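Side-chain contacts in lantibiotic dehydratase (Microbispora corallina, PDB 5EHK), which probably dehydrates serine and threonine residues of the precursor peptide of the lantibiotic NAI-107, using glutamyl-tRNA as the source of activating glutamate: residues A[170-173]-A[174-178]; A[189-193]-A[194-198]; A[202-206]-A[207-211]; A[261-264]-A[265-269]. One frame throughout, in Å; residues are numbered along the deposited sequence.

Contact 1: A[170-173]-A[174-178]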
ATOM      1  N   THR A 170      42.857  24.699   1.615  1.00 36.67           N
ATOM      2  CA  THR A 170      42.328  24.498   2.968  1.00 36.01           C
ATOM      3  C   THR A 170      41.361  25.606   3.398  1.00 32.34           C
ATOM      4  O   THR A 170      41.648  26.790   3.261  1.00 36.25           O
ATOM      5  CB  THR A 170      43.469  24.368   3.990  1.00 38.17           C
ATOM      6  OG1 THR A 170      44.352  23.334   3.555  1.00 36.63           O
ATOM      7  CG2 THR A 170      42.936  24.027   5.391  1.00 35.00           C
ATOM      8  N   ARG A 171      40.211  25.200   3.924  1.00 34.19           N
ATOM      9  CA  ARG A 171      39.176  26.143   4.322  1.00 36.61           C
ATOM     10  C   ARG A 171      38.591  25.808   5.675  1.00 32.92           C
ATOM     11  O   ARG A 171      38.723  24.690   6.176  1.00 32.16           O
ATOM     12  CB  ARG A 171      38.061  26.210   3.277  1.00 31.72           C
ATOM     13  CG  ARG A 171      38.441  26.962   2.020  1.00 33.98           C
ATOM     14  CD  ARG A 171      37.445  26.716   0.910  1.00 32.76           C
ATOM     15  NE  ARG A 171      37.675  27.616  -0.216  1.00 42.66           N
ATOM     16  CZ  ARG A 171      36.993  27.580  -1.357  1.00 40.74           C
ATOM     17  NH1 ARG A 171      36.043  26.667  -1.527  1.00 41.50           N
ATOM     18  NH2 ARG A 171      37.263  28.449  -2.329  1.00 33.99           N
ATOM     19  N   ALA A 172      37.961  26.810   6.265  1.00 32.65           N
ATOM     20  CA  ALA A 172      37.318  26.670   7.553  1.00 29.32           C
ATOM     21  C   ALA A 172      36.114  25.765   7.409  1.00 25.82           C
ATOM     22  O   ALA A 172      35.378  25.879   6.445  1.00 27.96           O
ATOM     23  CB  ALA A 172      36.896  28.037   8.057  1.00 31.82           C
ATOM     24  N   ASP A 173      35.941  24.841   8.348  1.00 31.02           N
ATOM     25  CA  ASP A 173      34.746  24.002   8.413  1.00 27.66           C
ATOM     26  C   ASP A 173      33.552  24.881   8.754  1.00 33.87           C
ATOM     27  O   ASP A 173      33.642  25.712   9.660  1.00 36.68           O
ATOM     28  CB  ASP A 173      34.942  22.905   9.459  1.00 27.13           C
ATOM     29  CG  ASP A 173      33.646  22.250   9.896  1.00 34.87           C
ATOM     30  OD1 ASP A 173      33.112  21.393   9.155  1.00 35.29           O
ATOM     31  OD2 ASP A 173      33.194  22.538  11.024  1.00 36.13           O
ATOM     32  N   MET A 174      32.445  24.717   8.024  1.00 31.44           N
ATOM     33  CA  MET A 174      31.286  25.605   8.183  1.00 31.67           C
ATOM     34  C   MET A 174      30.716  25.607   9.594  1.00 33.39           C
ATOM     35  O   MET A 174      30.347  26.655  10.118  1.00 30.16           O
ATOM     36  CB  MET A 174      30.188  25.279   7.175  1.00 25.55           C
ATOM     37  CG  MET A 174      30.441  25.844   5.806  1.00 26.14           C
ATOM     38  SD  MET A 174      30.426  27.650   5.868  1.00 24.41           S
ATOM     39  CE  MET A 174      28.800  27.937   6.537  1.00 33.35           C
ATOM     40  N   GLU A 175      30.638  24.428  10.195  1.00 34.31           N
ATOM     41  CA  GLU A 175      30.157  24.312  11.552  1.00 32.47           C
ATOM     42  C   GLU A 175      31.063  25.127  12.465  1.00 39.07           C
ATOM     43  O   GLU A 175      30.590  25.875  13.318  1.00 42.47           O
ATOM     44  CB  GLU A 175      30.120  22.844  11.967  1.00 37.28           C
ATOM     45  CG  GLU A 175      29.186  22.570  13.116  1.00 44.33           C
ATOM     46  CD  GLU A 175      28.731  21.126  13.166  1.00 49.34           C
ATOM     47  OE1 GLU A 175      28.695  20.492  12.093  1.00 50.28           O
ATOM     48  OE2 GLU A 175      28.377  20.634  14.262  1.00 57.32           O
ATOM     49  N   TRP A 176      32.371  25.006  12.251  1.00 40.83           N
ATOM     50  CA  TRP A 176      33.360  25.768  13.011  1.00 38.19           C
ATOM     51  C   TRP A 176      33.195  27.276  12.787  1.00 33.79           C
ATOM     52  O   TRP A 176      33.067  28.041  13.740  1.00 33.71           O
ATOM     53  CB  TRP A 176      34.791  25.290  12.685  1.00 37.98           C
ATOM     54  CG  TRP A 176      35.880  26.048  13.412  1.00 42.44           C
ATOM     55  CD1 TRP A 176      36.319  25.833  14.690  1.00 48.23           C
ATOM     56  CD2 TRP A 176      36.647  27.149  12.908  1.00 36.31           C
ATOM     57  NE1 TRP A 176      37.314  26.727  15.006  1.00 48.06           N
ATOM     58  CE2 TRP A 176      37.528  27.548  13.930  1.00 45.57           C
ATOM     59  CE3 TRP A 176      36.674  27.831  11.692  1.00 35.54           C
ATOM     60  CZ2 TRP A 176      38.426  28.599  13.770  1.00 49.87           C
ATOM     61  CZ3 TRP A 176      37.561  28.874  11.538  1.00 42.09           C
ATOM     62  CH2 TRP A 176      38.430  29.246  12.568  1.00 45.67           C
ATOM     63  N   LEU A 177      33.203  27.698  11.530  1.00 29.68           N
ATOM     64  CA  LEU A 177      33.084  29.114  11.209  1.00 34.03           C
ATOM     65  C   LEU A 177      31.795  29.735  11.740  1.00 39.66           C
ATOM     66  O   LEU A 177      31.790  30.884  12.179  1.00 41.03           O
ATOM     67  CB  LEU A 177      33.182  29.346   9.703  1.00 33.13           C
ATOM     68  CG  LEU A 177      33.050  30.815   9.309  1.00 31.20           C
ATOM     69  CD1 LEU A 177      34.177  31.620   9.937  1.00 29.10           C
ATOM     70  CD2 LEU A 177      33.040  30.969   7.785  1.00 30.40           C
ATOM     71  N   LEU A 178      30.705  28.978  11.706  1.00 39.21           N
ATOM     72  CA  LEU A 178      29.430  29.507  12.169  1.00 37.85           C
ATOM     73  C   LEU A 178      29.425  29.815  13.672  1.00 41.42           C
ATOM     74  O   LEU A 178      28.815  30.798  14.096  1.00 43.16           O
ATOM     75  CB  LEU A 178      28.261  28.594  11.756  1.00 34.92           C
ATOM     76  CG  LEU A 178      27.887  28.703  10.268  1.00 27.95           C
ATOM     77  CD1 LEU A 178      27.005  27.550   9.814  1.00 19.34           C
ATOM     78  CD2 LEU A 178      27.248  30.048   9.939  1.00 23.99           C
TER
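Asp173 and Trp176 meet in a helix N-cap: a local, buried contact at the point where strand 167-172 gives way to helix 174-185. The carboxylate of Asp173 reaches forward over the first turn, and its OD2 accepts from the backbone N of Trp176 at 2.9 Å. With CG turned anti to the backbone N (chi1 163°), the acid lies beside its own carbonyl carbon and can reach an amide three residues on. The N-H meets OD2 from above the carboxylate plane, 37° out of it, and the bond is bent, 149° at the hydrogen. Asn581 donates to the other oxygen, OD1, and accepts from Met174 N, so both carboxylate oxygens have a donor. This is the classic role of aspartate at a helix start: a short acid that satisfies an amide the helix itself cannot serve, its negative charge probably favoured by the helix dipole. The helix proper opens with Leu177 N donating to Asp173 O at 2.8 Å. Next to the cap, the small methyl of Ala172 fits at the edge of the indole, CB lying 3.6 Å from Trp176 CZ3. Trp176 NE1 is bonded to carbonyls of Thr356 and His360, while Leu327 and Val330 of helix 318-339 pack on the ring.

Contact 2: A[189-193]-A[194-198]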
ATOM      1  N   VAL A 189      26.963  46.522  17.712  1.00 43.70           N
ATOM      2  CA  VAL A 189      27.621  47.619  17.010  1.00 49.06           C
ATOM      3  C   VAL A 189      28.176  47.152  15.668  1.00 48.11           C
ATOM      4  O   VAL A 189      28.173  47.908  14.683  1.00 47.71           O
ATOM      5  CB  VAL A 189      28.667  48.385  17.918  1.00 51.44           C
ATOM      6  CG1 VAL A 189      29.194  47.501  19.047  1.00 50.42           C
ATOM      7  CG2 VAL A 189      29.799  49.003  17.094  1.00 45.08           C
ATOM      8  N   LEU A 190      28.637  45.903  15.626  1.00 45.23           N
ATOM      9  CA  LEU A 190      29.038  45.305  14.354  1.00 46.66           C
ATOM     10  C   LEU A 190      27.781  45.046  13.530  1.00 43.41           C
ATOM     11  O   LEU A 190      27.736  45.355  12.338  1.00 34.82           O
ATOM     12  CB  LEU A 190      29.840  44.015  14.566  1.00 42.85           C
ATOM     13  CG  LEU A 190      30.227  43.155  13.351  1.00 43.05           C
ATOM     14  CD1 LEU A 190      31.033  43.938  12.327  1.00 35.94           C
ATOM     15  CD2 LEU A 190      30.989  41.899  13.786  1.00 37.86           C
ATOM     16  N   LEU A 191      26.760  44.498  14.194  1.00 45.66           N
ATOM     17  CA  LEU A 191      25.483  44.166  13.562  1.00 45.62           C
ATOM     18  C   LEU A 191      24.905  45.289  12.692  1.00 42.78           C
ATOM     19  O   LEU A 191      24.371  45.019  11.620  1.00 41.75           O
ATOM     20  CB  LEU A 191      24.460  43.708  14.611  1.00 44.04           C
ATOM     21  CG  LEU A 191      23.133  43.123  14.115  1.00 47.11           C
ATOM     22  CD1 LEU A 191      23.366  42.191  12.938  1.00 36.07           C
ATOM     23  CD2 LEU A 191      22.410  42.378  15.252  1.00 38.32           C
ATOM     24  N   ALA A 192      25.049  46.540  13.123  1.00 38.63           N
ATOM     25  CA  ALA A 192      24.512  47.647  12.342  1.00 37.74           C
ATOM     26  C   ALA A 192      25.367  47.926  11.119  1.00 44.70           C
ATOM     27  O   ALA A 192      24.938  48.647  10.202  1.00 41.54           O
ATOM     28  CB  ALA A 192      24.395  48.884  13.187  1.00 31.91           C
ATOM     29  N   GLY A 193      26.554  47.319  11.086  1.00 42.24           N
ATOM     30  CA  GLY A 193      27.489  47.509   9.986  1.00 40.40           C
ATOM     31  C   GLY A 193      27.153  46.654   8.781  1.00 40.16           C
ATOM     32  O   GLY A 193      27.371  47.054   7.634  1.00 38.56           O
ATOM     33  N   VAL A 194      26.623  45.467   9.053  1.00 41.64           N
ATOM     34  CA  VAL A 194      26.221  44.530   8.010  1.00 42.60           C
ATOM     35  C   VAL A 194      24.741  44.678   7.627  1.00 43.55           C
ATOM     36  O   VAL A 194      23.968  45.379   8.299  1.00 44.26           O
ATOM     37  CB  VAL A 194      26.447  43.087   8.469  1.00 43.70           C
ATOM     38  CG1 VAL A 194      27.857  42.925   9.030  1.00 49.10           C
ATOM     39  CG2 VAL A 194      25.416  42.717   9.525  1.00 41.86           C
ATOM     40  N   THR A 195      24.347  43.988   6.560  1.00 37.88           N
ATOM     41  CA  THR A 195      22.953  43.942   6.138  1.00 30.66           C
ATOM     42  C   THR A 195      22.201  42.746   6.753  1.00 30.95           C
ATOM     43  O   THR A 195      22.805  41.714   7.059  1.00 31.54           O
ATOM     44  CB  THR A 195      22.855  43.874   4.604  1.00 32.93           C
ATOM     45  OG1 THR A 195      23.608  42.759   4.110  1.00 35.69           O
ATOM     46  CG2 THR A 195      23.381  45.157   3.977  1.00 28.97           C
ATOM     47  N   VAL A 196      20.889  42.885   6.946  1.00 33.53           N
ATOM     48  CA  VAL A 196      20.059  41.762   7.416  1.00 31.04           C
ATOM     49  C   VAL A 196      18.852  41.577   6.489  1.00 27.85           C
ATOM     50  O   VAL A 196      18.445  42.521   5.785  1.00 28.91           O
ATOM     51  CB  VAL A 196      19.550  41.946   8.864  1.00 23.94           C
ATOM     52  CG1 VAL A 196      20.714  41.998   9.829  1.00 22.79           C
ATOM     53  CG2 VAL A 196      18.717  43.200   8.978  1.00 31.92           C
ATOM     54  N   GLN A 197      18.294  40.366   6.473  1.00 21.48           N
ATOM     55  CA  GLN A 197      17.074  40.105   5.711  1.00 20.26           C
ATOM     56  C   GLN A 197      16.218  39.053   6.371  1.00 23.89           C
ATOM     57  O   GLN A 197      16.718  38.243   7.164  1.00 23.78           O
ATOM     58  CB  GLN A 197      17.371  39.676   4.284  1.00 22.13           C
ATOM     59  CG  GLN A 197      17.750  38.220   4.122  1.00 19.99           C
ATOM     60  CD  GLN A 197      18.262  37.927   2.722  1.00 21.22           C
ATOM     61  OE1 GLN A 197      19.463  37.932   2.472  1.00 25.81           O
ATOM     62  NE2 GLN A 197      17.351  37.675   1.803  1.00 20.25           N
ATOM     63  N   ALA A 198      14.921  39.065   6.058  1.00 22.43           N
ATOM     64  CA  ALA A 198      14.018  38.066   6.624  1.00 17.14           C
ATOM     65  C   ALA A 198      14.330  36.694   6.056  1.00 17.09           C
ATOM     66  O   ALA A 198      14.552  36.541   4.857  1.00 21.07           O
ATOM     67  CB  ALA A 198      12.583  38.424   6.369  1.00 15.79           C
TER
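Leu191 and Val194 lean across each other at a slant where the short, weakly bonded helix 188-191 gives way to strand 195-198. The leucine's CB sets off away from the strand, yet its branch swings back: with CG anti to the backbone N (chi1 -171°), the methyl CD1 is brought back to the residues that follow. There it meets two valines. Val194 offers CG2, 4.0 Å from Leu191 CD1, and two residues further on Val196 offers CG1, 4.1 Å from the same CD1. The second pair crosses at nearly a right angle, so one leucine methyl bridges the turn to the first residues of the strand. Beta-branched valine suits both places, since it presents a methyl close to the backbone in an extended chain and needs no long side chain to reach its partner.

The same CG2 of Val194 also lies beside Leu191 O. Gly193 keeps helical backbone angles and its N donates to Leu190 O at 2.6 Å; the chain becomes extended only at Val194. The bonds of Val194 N are weak and bent, to Leu190 O at 3.5 Å and to Leu191 O at 3.4 Å. Around them, Thr283 of the neighbouring strand 281-283 touches Leu191 and Val196, Leu253 of helix 250-260 packs on Val196, and Val301 of helix 294-306 on Val194. With no charged group taking part, apolar packing and the backbone bonds to Ala250, Ala284 and Val248 probably hold the junction together, the weak Val194 N bonds adding little.

Contact 3: A[202-206]-A[207-211]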
ATOM      1  N   LEU A 202       9.930  31.892   6.595  1.00 18.25           N
ATOM      2  CA  LEU A 202       9.023  32.234   7.685  1.00 18.79           C
ATOM      3  C   LEU A 202       7.597  32.074   7.216  1.00 19.48           C
ATOM      4  O   LEU A 202       7.248  32.464   6.114  1.00 19.92           O
ATOM      5  CB  LEU A 202       9.238  33.683   8.134  1.00 17.61           C
ATOM      6  CG  LEU A 202      10.601  33.924   8.768  1.00 17.32           C
ATOM      7  CD1 LEU A 202      10.794  35.376   9.178  1.00 18.38           C
ATOM      8  CD2 LEU A 202      10.780  32.973   9.948  1.00 21.69           C
ATOM      9  N   THR A 203       6.761  31.516   8.066  1.00 23.20           N
ATOM     10  CA  THR A 203       5.352  31.405   7.735  1.00 22.01           C
ATOM     11  C   THR A 203       4.567  31.968   8.918  1.00 22.88           C
ATOM     12  O   THR A 203       4.929  31.731  10.088  1.00 19.53           O
ATOM     13  CB  THR A 203       4.927  29.949   7.351  1.00 21.83           C
ATOM     14  OG1 THR A 203       3.778  29.552   8.116  1.00 23.93           O
ATOM     15  CG2 THR A 203       6.082  28.936   7.556  1.00 19.66           C
ATOM     16  N   VAL A 204       3.545  32.762   8.594  1.00 20.19           N
ATOM     17  CA  VAL A 204       2.675  33.434   9.565  1.00 16.82           C
ATOM     18  C   VAL A 204       1.502  32.581  10.040  1.00 17.17           C
ATOM     19  O   VAL A 204       0.650  32.200   9.248  1.00 24.51           O
ATOM     20  CB  VAL A 204       2.071  34.689   8.935  1.00 14.84           C
ATOM     21  CG1 VAL A 204       1.062  35.329   9.869  1.00 14.49           C
ATOM     22  CG2 VAL A 204       3.157  35.652   8.578  1.00 15.57           C
ATOM     23  N   ARG A 205       1.426  32.304  11.334  1.00 19.91           N
ATOM     24  CA  ARG A 205       0.287  31.551  11.854  1.00 18.40           C
ATOM     25  C   ARG A 205      -0.397  32.315  12.973  1.00 19.53           C
ATOM     26  O   ARG A 205       0.124  32.406  14.086  1.00 17.80           O
ATOM     27  CB  ARG A 205       0.716  30.180  12.346  1.00 18.03           C
ATOM     28  CG  ARG A 205       1.031  29.241  11.222  1.00 25.48           C
ATOM     29  CD  ARG A 205       1.501  27.887  11.711  1.00 24.64           C
ATOM     30  NE  ARG A 205       1.486  26.974  10.589  1.00 29.52           N
ATOM     31  CZ  ARG A 205       2.584  26.513   9.998  1.00 38.72           C
ATOM     32  NH1 ARG A 205       3.784  26.851  10.456  1.00 36.62           N
ATOM     33  NH2 ARG A 205       2.482  25.686   8.961  1.00 44.64           N
ATOM     34  N   GLY A 206      -1.562  32.875  12.661  1.00 19.80           N
ATOM     35  CA  GLY A 206      -2.330  33.639  13.626  1.00 20.23           C
ATOM     36  C   GLY A 206      -1.585  34.905  13.979  1.00 21.80           C
ATOM     37  O   GLY A 206      -1.317  35.725  13.109  1.00 22.10           O
ATOM     38  N   ASP A 207      -1.217  35.033  15.251  1.00 24.84           N
ATOM     39  CA  ASP A 207      -0.444  36.167  15.746  1.00 23.61           C
ATOM     40  C   ASP A 207       1.010  35.787  15.997  1.00 23.50           C
ATOM     41  O   ASP A 207       1.752  36.530  16.637  1.00 24.58           O
ATOM     42  CB  ASP A 207      -1.019  36.632  17.069  1.00 29.28           C
ATOM     43  CG  ASP A 207      -0.927  35.556  18.125  1.00 40.29           C
ATOM     44  OD1 ASP A 207      -1.310  34.396  17.810  1.00 39.40           O
ATOM     45  OD2 ASP A 207      -0.426  35.848  19.236  1.00 39.42           O
ATOM     46  N   ARG A 208       1.416  34.628  15.497  1.00 25.47           N
ATOM     47  CA  ARG A 208       2.788  34.171  15.673  1.00 22.79           C
ATOM     48  C   ARG A 208       3.523  34.104  14.346  1.00 26.66           C
ATOM     49  O   ARG A 208       2.919  33.862  13.281  1.00 23.93           O
ATOM     50  CB  ARG A 208       2.818  32.785  16.295  1.00 24.76           C
ATOM     51  CG  ARG A 208       2.032  32.648  17.579  1.00 27.76           C
ATOM     52  CD  ARG A 208       2.744  31.711  18.534  1.00 24.66           C
ATOM     53  NE  ARG A 208       2.863  32.388  19.814  1.00 31.88           N
ATOM     54  CZ  ARG A 208       3.956  32.408  20.564  1.00 28.79           C
ATOM     55  NH1 ARG A 208       5.044  31.755  20.181  1.00 23.11           N
ATOM     56  NH2 ARG A 208       3.941  33.080  21.708  1.00 32.24           N
ATOM     57  N   ILE A 209       4.830  34.344  14.413  1.00 27.55           N
ATOM     58  CA  ILE A 209       5.721  34.082  13.290  1.00 24.07           C
ATOM     59  C   ILE A 209       6.428  32.720  13.522  1.00 22.28           C
ATOM     60  O   ILE A 209       6.946  32.436  14.609  1.00 18.53           O
ATOM     61  CB  ILE A 209       6.688  35.272  13.060  1.00 21.28           C
ATOM     62  CG1 ILE A 209       7.366  35.169  11.697  1.00 28.44           C
ATOM     63  CG2 ILE A 209       7.706  35.372  14.152  1.00 25.88           C
ATOM     64  CD1 ILE A 209       6.391  35.261  10.540  1.00 27.09           C
ATOM     65  N   VAL A 210       6.394  31.854  12.516  1.00 21.42           N
ATOM     66  CA  VAL A 210       6.950  30.516  12.668  1.00 18.53           C
ATOM     67  C   VAL A 210       8.034  30.222  11.653  1.00 20.70           C
ATOM     68  O   VAL A 210       7.866  30.491  10.464  1.00 22.81           O
ATOM     69  CB  VAL A 210       5.849  29.427  12.609  1.00 23.16           C
ATOM     70  CG1 VAL A 210       6.443  28.038  12.607  1.00 24.28           C
ATOM     71  CG2 VAL A 210       4.898  29.568  13.796  1.00 26.96           C
ATOM     72  N   LEU A 211       9.162  29.713  12.147  1.00 22.32           N
ATOM     73  CA  LEU A 211      10.224  29.172  11.305  1.00 26.06           C
ATOM     74  C   LEU A 211      10.304  27.653  11.483  1.00 26.72           C
ATOM     75  O   LEU A 211      10.733  27.168  12.521  1.00 32.49           O
ATOM     76  CB  LEU A 211      11.578  29.807  11.649  1.00 28.06           C
ATOM     77  CG  LEU A 211      12.825  29.304  10.890  1.00 29.35           C
ATOM     78  CD1 LEU A 211      12.668  29.599   9.421  1.00 26.65           C
ATOM     79  CD2 LEU A 211      14.115  29.950  11.398  1.00 25.40           C
TER
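Leu202 lays its CD2 against CB of Leu211, 3.7 Å away, at the open end of a two-stranded beta hairpin, strands 203-205 and 208-212. A type II' turn from Arg205 to Arg208 closes the other end. Gly206 takes its first corner with positive phi (67°), a conformation that glycine adopts readily. Thr203 with Val210 and Arg205 with Arg208 are hydrogen-bonded antiparallel pairs; Thr203 N to Val210 O, at 2.8 Å, is almost straight, 174° at the hydrogen.

Between them, Val204 and Ile209 form a non-hydrogen-bonded pair. Ile209 has CG1 anti to its backbone N (chi1 -166°), which carries CD1 across to within 3.8 Å of Val204 CG2 and 4.0 Å of Leu202 CB. Leu241 of helix 235-243 packs on Leu202 and Ile209, consistent with the aliphatic residues here.

The face bearing Thr203, Arg205, Arg208 and Val210 is more polar. The hairpin packs against the second subunit, where Asn830 lies on Arg205 and Asp833 on Arg208. Arg205 makes a salt bridge to Asp430, Asp207 another to Arg232, and Arg208 NH1 bonds Ser230 OG, both of the latter partners lying on the third strand, 228-232. The extended Arg205 chain crosses Val210 at a slant, and Val210 CG1 meets the guanidinium at its edge, in plane, 3.6 Å from Arg205 NH1.

Contact 4: A[261-264]-A[265-269]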
ATOM      1  N   PHE A 261       7.766  53.722  15.535  1.00 44.49           N
ATOM      2  CA  PHE A 261       7.178  53.245  16.775  1.00 47.25           C
ATOM      3  C   PHE A 261       7.562  54.128  17.972  1.00 50.43           C
ATOM      4  O   PHE A 261       7.251  53.800  19.122  1.00 43.23           O
ATOM      5  CB  PHE A 261       7.591  51.793  17.021  1.00 49.24           C
ATOM      6  CG  PHE A 261       6.997  50.805  16.048  1.00 41.83           C
ATOM      7  CD1 PHE A 261       5.767  50.211  16.302  1.00 47.56           C
ATOM      8  CD2 PHE A 261       7.675  50.450  14.897  1.00 45.99           C
ATOM      9  CE1 PHE A 261       5.212  49.283  15.417  1.00 41.68           C
ATOM     10  CE2 PHE A 261       7.128  49.522  14.006  1.00 52.97           C
ATOM     11  CZ  PHE A 261       5.892  48.934  14.272  1.00 43.54           C
ATOM     12  N   GLU A 262       8.262  55.227  17.684  1.00 57.09           N
ATOM     13  CA  GLU A 262       8.769  56.162  18.703  1.00 54.90           C
ATOM     14  C   GLU A 262       9.434  55.410  19.854  1.00 49.62           C
ATOM     15  O   GLU A 262       8.933  55.402  20.970  1.00 59.40           O
ATOM     16  CB  GLU A 262       7.680  57.134  19.186  1.00 50.25           C
ATOM     17  CG  GLU A 262       7.287  58.153  18.104  1.00 55.15           C
ATOM     18  CD  GLU A 262       5.920  58.814  18.332  1.00 52.19           C
ATOM     19  OE1 GLU A 262       5.250  58.513  19.349  1.00 46.58           O
ATOM     20  OE2 GLU A 262       5.504  59.617  17.466  1.00 42.74           O
ATOM     21  N   LEU A 263      10.554  54.759  19.553  1.00 53.43           N
ATOM     22  CA  LEU A 263      11.299  53.963  20.529  1.00 54.27           C
ATOM     23  C   LEU A 263      12.802  54.321  20.572  1.00 53.76           C
ATOM     24  O   LEU A 263      13.316  54.978  19.654  1.00 48.70           O
ATOM     25  CB  LEU A 263      11.106  52.469  20.227  1.00 53.13           C
ATOM     26  CG  LEU A 263       9.824  51.736  20.655  1.00 52.84           C
ATOM     27  CD1 LEU A 263       9.688  50.390  19.931  1.00 47.97           C
ATOM     28  CD2 LEU A 263       9.824  51.508  22.159  1.00 52.54           C
ATOM     29  N   PRO A 264      13.486  53.949  21.676  1.00 48.55           N
ATOM     30  CA  PRO A 264      14.951  53.970  21.765  1.00 50.47           C
ATOM     31  C   PRO A 264      15.612  53.278  20.566  1.00 56.46           C
ATOM     32  O   PRO A 264      15.411  52.072  20.377  1.00 55.31           O
ATOM     33  CB  PRO A 264      15.232  53.143  23.023  1.00 50.45           C
ATOM     34  CG  PRO A 264      13.955  53.136  23.817  1.00 50.65           C
ATOM     35  CD  PRO A 264      12.862  53.753  22.995  1.00 54.68           C
ATOM     36  N   ALA A 265      16.436  54.012  19.815  1.00 57.45           N
ATOM     37  CA  ALA A 265      17.105  53.489  18.620  1.00 49.75           C
ATOM     38  C   ALA A 265      18.160  52.431  18.903  1.00 50.98           C
ATOM     39  O   ALA A 265      18.979  52.152  18.039  1.00 48.40           O
ATOM     40  CB  ALA A 265      17.725  54.628  17.804  1.00 38.69           C
ATOM     41  N   ASP A 266      18.164  51.875  20.113  1.00 52.55           N
ATOM     42  CA  ASP A 266      19.101  50.815  20.486  1.00 48.89           C
ATOM     43  C   ASP A 266      18.345  49.630  21.058  1.00 50.35           C
ATOM     44  O   ASP A 266      18.765  48.480  20.894  1.00 47.16           O
ATOM     45  CB  ASP A 266      20.145  51.300  21.505  1.00 54.75           C
ATOM     46  CG  ASP A 266      21.128  50.178  21.937  1.00 60.19           C
ATOM     47  OD1 ASP A 266      21.025  49.679  23.088  1.00 53.87           O
ATOM     48  OD2 ASP A 266      22.000  49.790  21.120  1.00 55.63           O
ATOM     49  N   ARG A 267      17.238  49.917  21.746  1.00 53.00           N
ATOM     50  CA  ARG A 267      16.365  48.862  22.251  1.00 51.22           C
ATOM     51  C   ARG A 267      15.849  48.066  21.057  1.00 55.09           C
ATOM     52  O   ARG A 267      15.623  46.858  21.155  1.00 55.16           O
ATOM     53  CB  ARG A 267      15.185  49.446  23.025  1.00 52.77           C
ATOM     54  CG  ARG A 267      14.319  48.383  23.701  1.00 62.86           C
ATOM     55  CD  ARG A 267      13.048  48.971  24.285  1.00 71.16           C
ATOM     56  NE  ARG A 267      13.305  49.948  25.337  1.00 86.18           N
ATOM     57  CZ  ARG A 267      12.376  50.757  25.842  1.00 91.47           C
ATOM     58  NH1 ARG A 267      11.131  50.718  25.374  1.00 83.46           N
ATOM     59  NH2 ARG A 267      12.692  51.619  26.802  1.00 95.10           N
ATOM     60  N   VAL A 268      15.693  48.758  19.927  1.00 43.87           N
ATOM     61  CA  VAL A 268      15.302  48.151  18.670  1.00 40.92           C
ATOM     62  C   VAL A 268      16.419  47.289  18.096  1.00 43.74           C
ATOM     63  O   VAL A 268      16.171  46.202  17.579  1.00 42.60           O
ATOM     64  CB  VAL A 268      14.899  49.238  17.648  1.00 49.89           C
ATOM     65  CG1 VAL A 268      14.835  48.683  16.225  1.00 39.79           C
ATOM     66  CG2 VAL A 268      13.579  49.867  18.053  1.00 44.75           C
ATOM     67  N   THR A 269      17.646  47.790  18.159  1.00 48.63           N
ATOM     68  CA  THR A 269      18.805  47.030  17.693  1.00 46.90           C
ATOM     69  C   THR A 269      18.980  45.726  18.480  1.00 43.56           C
ATOM     70  O   THR A 269      19.418  44.713  17.924  1.00 45.77           O
ATOM     71  CB  THR A 269      20.094  47.887  17.680  1.00 47.77           C
ATOM     72  OG1 THR A 269      20.031  48.811  16.584  1.00 44.07           O
ATOM     73  CG2 THR A 269      21.328  47.023  17.511  1.00 42.43           C
TER
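Pro264 sets its CG over one face of the Arg267 guanidinium, the rest of the ring rising away from it, in an exposed interhelical loop that joins helix 250-260 to helix 267-278. The loop starts from a Schellman motif, with Glu262 in positive phi, and the chain then runs through Leu263 and Pro264 into the next helix. The buried side faces the preceding helix: Val268 rests on Ala254 and Val257, and its contact with Leu263 is modest, CG2 lying 4.2 Å from Leu263 CB. Its backbone N also makes a weak bond to Pro264 O, 3.4 Å long, which ties the loop to the first turn.

On the solvent side the packing of Pro264 with Arg267 is closer, though both are exposed, while Asp266 hardly takes part. Proline suits a bend that enters a helix, because its ring fixes phi and needs no amide partner. Arginine can lie over it while the rim of its charged group probably stays hydrated. Arg267 starts with CG anti to the backbone N, then bends at chi3 (-63°), folding the guanidinium back along the proline. Leu263 CD2 approaches Arg267 NH1 to 3.6 Å, while Pro264 CG sits over the guanidinium centre, 3.5 Å from Arg267 CZ.

All four contacts are local and follow one another along the chain without nesting or crossing, within the region of the lantibiotic dehydratase N-terminal family. Contact 1 turns strand 167-172 into helix 174-185. The short helix 188-191 follows, and contact 2 turns it into strand 195-198, the middle strand of a three-stranded antiparallel sheet. Residues 199-201 then lead into contact 3, a hairpin that forms two of the three strands of another small sheet and packs against the second subunit. Contact 4, later in the chain, closes the loop between helices 250-260 and 267-278. It comes near contact 2 without touching it, nearest atoms about 5 Å apart, whereas contacts 1 and 4 have centres about 34 Å apart.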